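PDB 6L8P: RidA family protein from Psychrobacter sp. MES7-P7E, which probably hydrolyses reactive enamine and imine intermediates to their keto acids and ammonia, as in the RidA family of deaminases. Local coordinates for residues 24-29 with 79-84; 65-70 with 106-111; 97-102 with 135-140. The protein carries 1 engineered substitution. All coordinates share one frame; numbering follows the deposited sequence.

Contact 1: 24-29 with 79-84; sequences QTIQTD and KAICEA
With chi1 of Thr28 at 173°, OG1 lies anti to the backbone N and CG2 is set between N and the carbonyl carbon, turned to helix 67-84; chi1 of Ile26 at -54° puts its CG2 anti to N and brings that methyl to the same helix. The contact joins strand 23-26, outermost in this chain's sheet, and the loop after it to the C-terminal turn of the long helix that packs on the mixed sheet of this RidA-type alpha/beta fold. The Ala84 methyl touches both side chains: its CB meets Ile26 CG2 at 3.6 Å and Thr28 CB at 3.8 Å. One turn back, Ile81 reaches the Thr28 methyl with CG1 and faces Ile26 with CG2, 4.2 Å from Ile26 CG2, while it also packs on Ala41 and Ile50 of the neighbouring strands. No direct hydrogen bond links the segments; they meet through apolar contacts and one bridging water. Thr28 OG1 has two partners, Lys30 N and this water, which would help keep its rotamer. The water lies 3.1 Å from Thr28 OG1 and donates to Ala80 O at 2.8 Å, a carbonyl that already accepts Ala84 N.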
ATOM      1  N   GLN A  24      18.199  -6.875   5.780  1.00 18.09           N
ATOM      2  CA  GLN A  24      18.187  -7.679   6.992  1.00 19.09           C
ATOM      3  C   GLN A  24      16.741  -8.061   7.244  1.00 18.09           C
ATOM      4  O   GLN A  24      15.895  -7.180   7.371  1.00 19.25           O
ATOM      5  CB  GLN A  24      18.721  -6.932   8.214  1.00 24.20           C
ATOM      6  CG  GLN A  24      19.887  -6.018   7.943  1.00 50.61           C
ATOM      7  CD  GLN A  24      20.099  -5.034   9.078  1.00 65.49           C
ATOM      8  OE1 GLN A  24      20.393  -3.855   8.853  1.00 53.05           O
ATOM      9  NE2 GLN A  24      19.937  -5.515  10.310  1.00 53.11           N
ATOM     10  N   THR A  25      16.473  -9.351   7.363  1.00 14.27           N
ATOM     11  CA  THR A  25      15.153  -9.816   7.773  1.00 13.35           C
ATOM     12  C   THR A  25      15.022  -9.750   9.291  1.00 17.99           C
ATOM     13  O   THR A  25      15.947 -10.116  10.030  1.00 18.74           O
ATOM     14  CB  THR A  25      14.961 -11.229   7.251  1.00 23.24           C
ATOM     15  OG1 THR A  25      15.157 -11.193   5.827  1.00 29.17           O
ATOM     16  CG2 THR A  25      13.574 -11.706   7.542  1.00 22.74           C
ATOM     17  N   ILE A  26      13.889  -9.256   9.760  1.00 13.32           N
ATOM     18  CA  ILE A  26      13.633  -9.034  11.176  1.00 13.95           C
ATOM     19  C   ILE A  26      12.707 -10.139  11.666  1.00 17.45           C
ATOM     20  O   ILE A  26      11.683 -10.436  11.030  1.00 16.40           O
ATOM     21  CB  ILE A  26      12.987  -7.658  11.435  1.00 14.81           C
ATOM     22  CG1 ILE A  26      13.782  -6.478  10.836  1.00 19.21           C
ATOM     23  CG2 ILE A  26      12.738  -7.423  12.937  1.00 18.56           C
ATOM     24  CD1 ILE A  26      15.266  -6.396  11.236  1.00 20.74           C
ATOM     25  N   GLN A  27      13.044 -10.738  12.812  1.00 15.19           N
ATOM     26  CA  GLN A  27      12.159 -11.710  13.440  1.00 15.54           C
ATOM     27  C   GLN A  27      12.208 -11.506  14.945  1.00 22.51           C
ATOM     28  O   GLN A  27      13.282 -11.273  15.517  1.00 22.29           O
ATOM     29  CB  GLN A  27      12.546 -13.165  13.116  1.00 20.67           C
ATOM     30  CG  GLN A  27      11.523 -14.242  13.594  1.00 25.64           C
ATOM     31  CD  GLN A  27      11.667 -14.595  15.081  1.00 22.14           C
ATOM     32  OE1 GLN A  27      12.744 -14.435  15.666  1.00 30.35           O
ATOM     33  NE2 GLN A  27      10.576 -15.053  15.699  1.00 25.20           N
ATOM     34  N   THR A  28      11.047 -11.575  15.573  1.00 15.33           N
ATOM     35  CA  THR A  28      10.965 -11.552  17.027  1.00 17.18           C
ATOM     36  C   THR A  28       9.839 -12.456  17.505  1.00 17.04           C
ATOM     37  O   THR A  28       8.723 -12.418  16.990  1.00 14.77           O
ATOM     38  CB  THR A  28      10.779 -10.133  17.583  1.00 18.53           C
ATOM     39  OG1 THR A  28      10.540 -10.195  18.997  1.00 17.59           O
ATOM     40  CG2 THR A  28       9.611  -9.395  16.916  1.00 16.38           C
ATOM     41  N   ASP A  29      10.114 -13.228  18.561  1.00 17.33           N
ATOM     42  CA  ASP A  29       9.031 -13.992  19.165  1.00 18.01           C
ATOM     43  C   ASP A  29       8.017 -13.138  19.916  1.00 16.95           C
ATOM     44  O   ASP A  29       6.997 -13.679  20.369  1.00 17.46           O
ATOM     45  CB  ASP A  29       9.607 -15.034  20.137  1.00 19.11           C
ATOM     46  CG  ASP A  29      10.553 -15.999  19.467  1.00 38.34           C
ATOM     47  OD1 ASP A  29      10.326 -16.353  18.289  1.00 30.03           O
ATOM     48  OD2 ASP A  29      11.535 -16.408  20.126  1.00 63.74           O
ATOM     49  N   LYS A  79       4.939  -2.540  17.624  1.00 11.21           N
ATOM     50  CA  LYS A  79       5.978  -2.027  18.524  1.00 11.64           C
ATOM     51  C   LYS A  79       7.072  -3.070  18.740  1.00 12.84           C
ATOM     52  O   LYS A  79       8.276  -2.750  18.681  1.00 13.57           O
ATOM     53  CB  LYS A  79       5.334  -1.607  19.846  1.00 14.88           C
ATOM     54  CG  LYS A  79       6.268  -0.905  20.811  1.00 26.85           C
ATOM     55  CD  LYS A  79       5.395  -0.130  21.799  1.00 44.14           C
ATOM     56  CE  LYS A  79       5.873  -0.278  23.216  1.00 55.73           C
ATOM     57  NZ  LYS A  79       7.345  -0.349  23.202  1.00 53.02           N
ATOM     58  N   ALA A  80       6.674  -4.336  18.946  1.00 14.31           N
ATOM     59  CA  ALA A  80       7.680  -5.376  19.140  1.00 12.40           C
ATOM     60  C   ALA A  80       8.610  -5.486  17.933  1.00 12.97           C
ATOM     61  O   ALA A  80       9.832  -5.676  18.085  1.00 15.29           O
ATOM     62  CB  ALA A  80       7.004  -6.723  19.419  1.00 12.84           C
ATOM     63  N   ILE A  81       8.041  -5.407  16.716  1.00 10.80           N
ATOM     64  CA  ILE A  81       8.873  -5.518  15.530  1.00  8.93           C
ATOM     65  C   ILE A  81       9.748  -4.280  15.362  1.00 11.92           C
ATOM     66  O   ILE A  81      10.908  -4.388  14.945  1.00 13.19           O
ATOM     67  CB  ILE A  81       7.988  -5.771  14.300  1.00 11.49           C
ATOM     68  CG1 ILE A  81       7.300  -7.107  14.492  1.00 10.89           C
ATOM     69  CG2 ILE A  81       8.843  -5.783  13.046  1.00 13.95           C
ATOM     70  CD1 ILE A  81       6.132  -7.359  13.536  1.00 12.26           C
ATOM     71  N   CYS A  82       9.212  -3.102  15.675  1.00 11.25           N
ATOM     72  CA  CYS A  82      10.018  -1.885  15.637  1.00 12.35           C
ATOM     73  C   CYS A  82      11.245  -2.049  16.505  1.00 15.52           C
ATOM     74  O   CYS A  82      12.361  -1.737  16.079  1.00 15.66           O
ATOM     75  CB  CYS A  82       9.229  -0.668  16.136  1.00 10.32           C
ATOM     76  SG  CYS A  82       7.896  -0.094  15.029  1.00 14.44           S
ATOM     77  N   GLU A  83      11.041  -2.558  17.720  1.00 14.88           N
ATOM     78  CA  GLU A  83      12.155  -2.708  18.656  1.00 14.73           C
ATOM     79  C   GLU A  83      13.147  -3.744  18.165  1.00 19.11           C
ATOM     80  O   GLU A  83      14.362  -3.549  18.286  1.00 19.23           O
ATOM     81  CB  GLU A  83      11.618  -3.065  20.034  1.00 14.26           C
ATOM     82  CG  GLU A  83      10.820  -1.927  20.632  1.00 19.48           C
ATOM     83  CD  GLU A  83      10.085  -2.340  21.891  1.00 43.13           C
ATOM     84  OE1 GLU A  83       9.991  -3.559  22.150  1.00 57.00           O
ATOM     85  OE2 GLU A  83       9.611  -1.445  22.623  1.00 40.63           O
ATOM     86  N   ALA A  84      12.657  -4.847  17.591  1.00 15.14           N
ATOM     87  CA  ALA A  84      13.560  -5.831  17.011  1.00 15.86           C
ATOM     88  C   ALA A  84      14.375  -5.243  15.872  1.00 18.17           C
ATOM     89  O   ALA A  84      15.482  -5.706  15.593  1.00 18.37           O
ATOM     90  CB  ALA A  84      12.750  -7.047  16.543  1.00 16.18           C
TER
HETATM   91  O   HOH W   1      10.858  -7.315  20.055  1.00 26.17           O

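Contact 2: 65-70 with 106-111; sequences EGFKAQ and AVLNEV
The Phe67 ring and the Val107 side chain run antiparallel alongside each other, and the isopropyl group meets the ring at its edge. Val107 CG1 lies near the ring plane, 3.8 Å from Phe67 CE2 and almost as close to CD2. With CG anti to the backbone N (chi1 174°), Phe67 reaches out from the first turn of its helix to the neighbouring one. Its far end comes to Leu108, whose side chain runs at a slant to the ring: Phe67 CZ is 3.9 Å from Leu108 CB, and Leu108 CD1 is also near CZ. Phe67 CE2 approaches Leu108 N to 3.7 Å, obliquely to the ring and as a plain van der Waals contact. Leu108 CA lies at the ring edge as well, in its plane.

Lys68 takes the outer side. Its aliphatic chain crosses Val107 at about a right angle, and CB, CG and CD all pass close to Val107 CG1, with CG at 4.0 Å. The same Lys68 CG also packs on Val111, 4.3 Å from its CG2, one turn further along. Lys68 NZ stays 5.9 Å from Glu110 OE1, an opposite charge near by but not in contact.

These residues join the N-terminal turn of helix 67-84, with Gly66 at the N-cap, to helix 105-115, the two helices that pack on the sheet in this RidA-type fold. Phe67 also packs on Leu99 and Val137 of adjacent strands, and Leu108 on Val97, so the same side chains also touch the sheet below the helices. Val111 also touches Ala71 and Phe75, further along helix 67-84. On helix 105-115, Asn109 O accepts a hydrogen bond from Thr37 OG1 of a neighbouring subunit, and Asn109 OD1 is bonded to Arg123 NH1.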
ATOM      1  N   GLU A  65     -10.629 -10.213  21.313  1.00 13.83           N
ATOM      2  CA  GLU A  65     -12.066 -10.047  21.126  1.00 13.63           C
ATOM      3  C   GLU A  65     -12.424  -8.586  20.857  1.00 15.14           C
ATOM      4  O   GLU A  65     -12.219  -7.726  21.728  1.00 16.77           O
ATOM      5  CB  GLU A  65     -12.810 -10.529  22.372  1.00 19.55           C
ATOM      6  CG  GLU A  65     -12.908 -12.040  22.470  1.00 45.15           C
ATOM      7  CD  GLU A  65     -13.738 -12.646  21.341  1.00 76.68           C
ATOM      8  OE1 GLU A  65     -14.781 -12.051  20.974  1.00 78.69           O
ATOM      9  OE2 GLU A  65     -13.340 -13.717  20.822  1.00 70.27           O
ATOM     10  N   GLY A  66     -12.985  -8.324  19.670  1.00 16.03           N
ATOM     11  CA  GLY A  66     -13.502  -7.020  19.304  1.00 15.15           C
ATOM     12  C   GLY A  66     -12.455  -6.086  18.707  1.00 13.84           C
ATOM     13  O   GLY A  66     -11.245  -6.259  18.874  1.00 14.59           O
ATOM     14  N   PHE A  67     -12.964  -5.016  18.062  1.00 14.32           N
ATOM     15  CA  PHE A  67     -12.086  -4.099  17.343  1.00 15.81           C
ATOM     16  C   PHE A  67     -11.066  -3.430  18.258  1.00 13.04           C
ATOM     17  O   PHE A  67      -9.895  -3.363  17.915  1.00 12.80           O
ATOM     18  CB  PHE A  67     -12.883  -3.014  16.619  1.00 13.09           C
ATOM     19  CG  PHE A  67     -12.007  -1.993  16.009  1.00 13.84           C
ATOM     20  CD1 PHE A  67     -11.432  -2.215  14.767  1.00 15.53           C
ATOM     21  CD2 PHE A  67     -11.698  -0.823  16.697  1.00 14.67           C
ATOM     22  CE1 PHE A  67     -10.554  -1.257  14.238  1.00 15.32           C
ATOM     23  CE2 PHE A  67     -10.822   0.120  16.182  1.00 17.90           C
ATOM     24  CZ  PHE A  67     -10.248  -0.106  14.948  1.00 15.62           C
ATOM     25  N   LYS A  68     -11.500  -2.815  19.371  1.00 11.60           N
ATOM     26  CA  LYS A  68     -10.542  -2.038  20.160  1.00 13.01           C
ATOM     27  C   LYS A  68      -9.381  -2.905  20.636  1.00 12.81           C
ATOM     28  O   LYS A  68      -8.209  -2.506  20.559  1.00 12.40           O
ATOM     29  CB  LYS A  68     -11.245  -1.394  21.363  1.00 14.43           C
ATOM     30  CG  LYS A  68     -10.327  -0.402  22.074  1.00 19.78           C
ATOM     31  CD  LYS A  68     -11.159   0.531  22.962  1.00 26.13           C
ATOM     32  CE  LYS A  68     -10.290   1.202  23.985  1.00 39.02           C
ATOM     33  NZ  LYS A  68     -11.072   1.450  25.238  1.00 61.38           N
ATOM     34  N   ALA A  69      -9.703  -4.090  21.163  1.00 12.72           N
ATOM     35  CA  ALA A  69      -8.671  -4.984  21.660  1.00 13.04           C
ATOM     36  C   ALA A  69      -7.757  -5.453  20.532  1.00 12.99           C
ATOM     37  O   ALA A  69      -6.537  -5.541  20.707  1.00 11.69           O
ATOM     38  CB  ALA A  69      -9.326  -6.169  22.370  1.00 14.94           C
ATOM     39  N   GLN A  70      -8.332  -5.742  19.359  1.00 11.55           N
ATOM     40  CA  GLN A  70      -7.481  -6.107  18.228  1.00 10.33           C
ATOM     41  C   GLN A  70      -6.590  -4.954  17.802  1.00 10.69           C
ATOM     42  O   GLN A  70      -5.412  -5.170  17.507  1.00 10.44           O
ATOM     43  CB  GLN A  70      -8.325  -6.564  17.034  1.00  9.56           C
ATOM     44  CG  GLN A  70      -8.834  -7.996  17.226  1.00 10.12           C
ATOM     45  CD  GLN A  70      -9.626  -8.515  16.057  1.00  9.99           C
ATOM     46  OE1 GLN A  70      -9.333  -8.215  14.903  1.00 10.80           O
ATOM     47  NE2 GLN A  70     -10.664  -9.290  16.342  1.00 11.42           N
ATOM     48  N   ALA A 106     -13.631   6.050  14.495  1.00 15.93           N
ATOM     49  CA  ALA A 106     -13.394   6.909  15.654  1.00 16.45           C
ATOM     50  C   ALA A 106     -12.513   6.208  16.672  1.00 15.49           C
ATOM     51  O   ALA A 106     -11.525   6.780  17.151  1.00 16.65           O
ATOM     52  CB  ALA A 106     -14.731   7.333  16.281  1.00 18.90           C
ATOM     53  N   VAL A 107     -12.812   4.931  16.976  1.00 14.94           N
ATOM     54  CA  VAL A 107     -11.988   4.248  17.956  1.00 16.10           C
ATOM     55  C   VAL A 107     -10.580   3.994  17.404  1.00 17.26           C
ATOM     56  O   VAL A 107      -9.603   4.071  18.154  1.00 15.80           O
ATOM     57  CB  VAL A 107     -12.689   2.953  18.403  1.00 15.23           C
ATOM     58  CG1 VAL A 107     -11.786   2.132  19.306  1.00 16.79           C
ATOM     59  CG2 VAL A 107     -13.966   3.310  19.131  1.00 20.05           C
ATOM     60  N   LEU A 108     -10.446   3.756  16.087  1.00 12.71           N
ATOM     61  CA  LEU A 108      -9.114   3.658  15.489  1.00 11.68           C
ATOM     62  C   LEU A 108      -8.297   4.905  15.801  1.00 11.99           C
ATOM     63  O   LEU A 108      -7.146   4.822  16.255  1.00 14.47           O
ATOM     64  CB  LEU A 108      -9.251   3.494  13.964  1.00 14.57           C
ATOM     65  CG  LEU A 108      -7.928   3.489  13.182  1.00 14.79           C
ATOM     66  CD1 LEU A 108      -7.307   2.076  13.289  1.00 13.83           C
ATOM     67  CD2 LEU A 108      -8.123   3.946  11.732  1.00 15.45           C
ATOM     68  N   ASN A 109      -8.916   6.075  15.596  1.00 13.83           N
ATOM     69  CA  ASN A 109      -8.166   7.303  15.815  1.00 15.36           C
ATOM     70  C   ASN A 109      -7.806   7.457  17.289  1.00 15.38           C
ATOM     71  O   ASN A 109      -6.684   7.887  17.605  1.00 14.90           O
ATOM     72  CB  ASN A 109      -8.970   8.489  15.274  1.00 14.20           C
ATOM     73  CG  ASN A 109      -9.000   8.518  13.739  1.00 15.69           C
ATOM     74  OD1 ASN A 109      -7.997   8.191  13.085  1.00 16.87           O
ATOM     75  ND2 ASN A 109     -10.126   8.940  13.163  1.00 17.69           N
ATOM     76  N   GLU A 110      -8.679   6.989  18.190  1.00 14.62           N
ATOM     77  CA  GLU A 110      -8.374   7.043  19.622  1.00 15.65           C
ATOM     78  C   GLU A 110      -7.201   6.140  19.984  1.00 17.30           C
ATOM     79  O   GLU A 110      -6.307   6.535  20.752  1.00 17.22           O
ATOM     80  CB  GLU A 110      -9.608   6.659  20.430  1.00 16.30           C
ATOM     81  CG  GLU A 110     -10.717   7.688  20.372  1.00 29.22           C
ATOM     82  CD  GLU A 110     -11.976   7.228  21.096  1.00 54.54           C
ATOM     83  OE1 GLU A 110     -11.942   6.156  21.750  1.00 50.18           O
ATOM     84  OE2 GLU A 110     -12.998   7.945  21.005  1.00 56.92           O
ATOM     85  N   VAL A 111      -7.167   4.923  19.424  1.00 13.24           N
ATOM     86  CA  VAL A 111      -6.072   4.021  19.721  1.00 11.99           C
ATOM     87  C   VAL A 111      -4.771   4.589  19.183  1.00 12.62           C
ATOM     88  O   VAL A 111      -3.723   4.487  19.836  1.00 13.58           O
ATOM     89  CB  VAL A 111      -6.383   2.622  19.138  1.00 12.79           C
ATOM     90  CG1 VAL A 111      -5.175   1.696  19.237  1.00 14.63           C
ATOM     91  CG2 VAL A 111      -7.600   2.017  19.882  1.00 17.66           C
TER

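Contact 3: 97-102 with 135-140; sequences VSLTDL and GVVEIE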
ATOM      1  N   VAL A  97      -3.844   1.361   6.945  1.00  7.69           N
ATOM      2  CA  VAL A  97      -4.839   0.705   7.793  1.00  7.78           C
ATOM      3  C   VAL A  97      -5.933   0.094   6.926  1.00  8.18           C
ATOM      4  O   VAL A  97      -6.525   0.787   6.083  1.00  9.28           O
ATOM      5  CB  VAL A  97      -5.474   1.703   8.757  1.00  9.16           C
ATOM      6  CG1 VAL A  97      -6.505   1.002   9.626  1.00 10.79           C
ATOM      7  CG2 VAL A  97      -4.374   2.386   9.642  1.00  9.17           C
ATOM      8  N   SER A  98      -6.237  -1.190   7.162  1.00  6.80           N
ATOM      9  CA  SER A  98      -7.368  -1.856   6.534  1.00  6.66           C
ATOM     10  C   SER A  98      -8.350  -2.255   7.625  1.00  8.25           C
ATOM     11  O   SER A  98      -7.978  -2.961   8.568  1.00  9.58           O
ATOM     12  CB  SER A  98      -6.905  -3.091   5.766  1.00  8.87           C
ATOM     13  OG  SER A  98      -5.856  -2.765   4.840  1.00 12.30           O
ATOM     14  N   LEU A  99      -9.586  -1.776   7.519  1.00  8.86           N
ATOM     15  CA  LEU A  99     -10.663  -2.082   8.461  1.00  7.83           C
ATOM     16  C   LEU A  99     -11.728  -2.904   7.763  1.00  8.65           C
ATOM     17  O   LEU A  99     -11.974  -2.712   6.575  1.00  9.71           O
ATOM     18  CB  LEU A  99     -11.353  -0.805   8.970  1.00  9.27           C
ATOM     19  CG  LEU A  99     -10.411   0.186   9.654  1.00 11.79           C
ATOM     20  CD1 LEU A  99     -11.223   1.411  10.013  1.00 18.65           C
ATOM     21  CD2 LEU A  99      -9.909  -0.463  10.892  1.00 15.31           C
ATOM     22  N   THR A 100     -12.442  -3.771   8.521  1.00  8.77           N
ATOM     23  CA  THR A 100     -13.625  -4.368   7.903  1.00  7.39           C
ATOM     24  C   THR A 100     -14.891  -3.547   8.160  1.00  8.96           C
ATOM     25  O   THR A 100     -15.937  -3.822   7.538  1.00 10.80           O
ATOM     26  CB  THR A 100     -13.812  -5.823   8.365  1.00 11.29           C
ATOM     27  OG1 THR A 100     -13.735  -5.876   9.793  1.00 13.07           O
ATOM     28  CG2 THR A 100     -12.721  -6.742   7.799  1.00 12.61           C
ATOM     29  N   ASP A 101     -14.830  -2.529   9.024  1.00 10.34           N
ATOM     30  CA  ASP A 101     -16.010  -1.690   9.286  1.00 11.12           C
ATOM     31  C   ASP A 101     -15.557  -0.279   9.622  1.00 12.38           C
ATOM     32  O   ASP A 101     -14.955  -0.071  10.673  1.00 10.95           O
ATOM     33  CB  ASP A 101     -16.807  -2.272  10.455  1.00 12.26           C
ATOM     34  CG  ASP A 101     -18.154  -1.598  10.630  1.00 25.03           C
ATOM     35  OD1 ASP A 101     -18.411  -0.546   9.981  1.00 18.97           O
ATOM     36  OD2 ASP A 101     -18.980  -2.150  11.412  1.00 25.11           O
ATOM     37  N   LEU A 102     -15.827   0.686   8.733  1.00 12.33           N
ATOM     38  CA  LEU A 102     -15.406   2.058   9.029  1.00 12.78           C
ATOM     39  C   LEU A 102     -16.180   2.673  10.187  1.00 13.58           C
ATOM     40  O   LEU A 102     -15.789   3.754  10.644  1.00 15.22           O
ATOM     41  CB  LEU A 102     -15.525   2.932   7.760  1.00 14.02           C
ATOM     42  CG  LEU A 102     -14.217   2.967   6.968  1.00 14.00           C
ATOM     43  CD1 LEU A 102     -14.495   3.488   5.542  1.00 19.64           C
ATOM     44  CD2 LEU A 102     -13.137   3.805   7.633  1.00 20.02           C
ATOM     45  N   GLY A 135      -9.848 -11.339  11.023  1.00 10.74           N
ATOM     46  CA  GLY A 135      -9.535 -10.100  11.733  1.00  8.50           C
ATOM     47  C   GLY A 135     -10.386  -8.931  11.249  1.00  9.58           C
ATOM     48  O   GLY A 135     -10.956  -8.940  10.154  1.00 11.14           O
ATOM     49  N   VAL A 136     -10.513  -7.910  12.114  1.00  8.34           N
ATOM     50  CA  VAL A 136     -11.245  -6.693  11.738  1.00  9.47           C
ATOM     51  C   VAL A 136     -10.334  -5.493  11.544  1.00  9.69           C
ATOM     52  O   VAL A 136     -10.825  -4.415  11.176  1.00  9.66           O
ATOM     53  CB  VAL A 136     -12.368  -6.352  12.743  1.00 11.27           C
ATOM     54  CG1 VAL A 136     -13.338  -7.513  12.771  1.00 12.64           C
ATOM     55  CG2 VAL A 136     -11.837  -6.076  14.125  1.00 10.80           C
ATOM     56  N   VAL A 137      -9.031  -5.634  11.723  1.00  7.13           N
ATOM     57  CA  VAL A 137      -8.096  -4.529  11.468  1.00  7.74           C
ATOM     58  C   VAL A 137      -6.724  -5.118  11.139  1.00  9.76           C
ATOM     59  O   VAL A 137      -6.246  -6.038  11.816  1.00 10.16           O
ATOM     60  CB  VAL A 137      -8.032  -3.543  12.674  1.00  8.07           C
ATOM     61  CG1 VAL A 137      -7.691  -4.260  13.987  1.00 11.23           C
ATOM     62  CG2 VAL A 137      -6.986  -2.455  12.383  1.00 11.87           C
ATOM     63  N   GLU A 138      -6.090  -4.596  10.080  1.00  8.25           N
ATOM     64  CA  GLU A 138      -4.718  -4.937   9.716  1.00  7.44           C
ATOM     65  C   GLU A 138      -3.976  -3.627   9.497  1.00  9.09           C
ATOM     66  O   GLU A 138      -4.526  -2.723   8.868  1.00 10.38           O
ATOM     67  CB  GLU A 138      -4.683  -5.784   8.407  1.00  8.03           C
ATOM     68  CG  GLU A 138      -3.291  -6.124   7.957  1.00 10.15           C
ATOM     69  CD  GLU A 138      -3.299  -7.064   6.747  1.00 16.21           C
ATOM     70  OE1 GLU A 138      -4.354  -7.686   6.440  1.00 13.71           O
ATOM     71  OE2 GLU A 138      -2.249  -7.217   6.084  1.00 11.85           O
ATOM     72  N   ILE A 139      -2.759  -3.494  10.034  1.00  8.43           N
ATOM     73  CA  ILE A 139      -1.989  -2.266   9.840  1.00  7.43           C
ATOM     74  C   ILE A 139      -0.612  -2.639   9.362  1.00  7.12           C
ATOM     75  O   ILE A 139       0.054  -3.477   9.975  1.00  9.54           O
ATOM     76  CB  ILE A 139      -1.916  -1.430  11.131  1.00  7.91           C
ATOM     77  CG1 ILE A 139      -3.341  -1.073  11.598  1.00  9.00           C
ATOM     78  CG2 ILE A 139      -1.032  -0.181  10.890  1.00  8.92           C
ATOM     79  CD1 ILE A 139      -3.387  -0.139  12.856  1.00 10.82           C
ATOM     80  N   GLU A 140      -0.174  -2.016   8.253  1.00  7.66           N
ATOM     81  CA  GLU A 140       1.179  -2.130   7.699  1.00  7.15           C
ATOM     82  C   GLU A 140       1.957  -0.875   8.061  1.00  8.95           C
ATOM     83  O   GLU A 140       1.353   0.194   8.208  1.00 10.88           O
ATOM     84  CB  GLU A 140       1.146  -2.204   6.197  1.00 12.12           C
ATOM     85  CG  GLU A 140       0.293  -3.273   5.627  1.00 14.37           C
ATOM     86  CD  GLU A 140      -0.155  -2.849   4.229  1.00 17.65           C
ATOM     87  OE1 GLU A 140       0.725  -2.612   3.347  1.00 16.04           O
ATOM     88  OE2 GLU A 140      -1.384  -2.733   3.989  1.00 15.50           O
TER
HETATM   89  O   HOH W   2      -3.347  -2.812   5.792  1.00 15.06           O
HETATM   90  O   HOH W   3     -13.045  -2.616  11.423  1.00 12.09           O
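Leu99 leaves its strand with CG anti to the carbonyl carbon (chi1 -58°), and from CB the chain passes through CG to CD2, the methyl that meets Val137: CD2 is 3.8 Å from Val137 CG2 and almost as near Val137 CB. The two side chains run alongside each other off the same face, and both pack on Phe67 of helix 67-84. Val97 and Ile139 repeat this there, with Val97 CG2 4.1 Å from Ile139 CG1. Strands 92-99 and 137-144 are neighbours in the mixed sheet of the RidA fold; their segments 97-99 and 137-140 run antiparallel (170°). Between the two non-hydrogen-bonded pairs, Ser98 and Glu138 form a hydrogen-bonded one: Ser98 N to Glu138 O, nearly straight (176°), and Glu138 N to Ser98 O are both 2.9 Å. On their face, a water bridges Ser98 OG and Glu140 OE2, each 2.7 Å away, while Glu140 OE1 forms a salt bridge with Lys94 of a neighbouring subunit. A malonate ion, probably from the crystallisation liquor though it may mark a pocket, lies about 4 Å from the Glu138 side chain. Past the strand end, Thr100 N bonds to Val136 O from above the carbonyl plane, 3.2 Å away, and Thr100 OG1 is 3.3 Å from Val136 CB.

In the fold
Contacts 2 and 3 are neighbours, with centres about 10 Å apart on the same side of the chain's centre; contact 1 lies on the opposite side, with its centre about 23 Å from that of contact 2 and about 21 Å from that of contact 3. Helix 67-84 connects contacts 1 and 2, giving its C-terminal end to the first and its N-terminal end to the second. Contacts 1 and 3 both reach the six-stranded sheet. Along the chain contact 1 closes before contact 3 opens, whereas contact 2 crosses both. Phe67 and Gln70 join contacts 2 and 3, the latter through a probable hydrogen bond from Val136 N to Gln70 OE1. Each contact has residues that touch a neighbouring subunit of the trimer, contact 3 through buried polar residues.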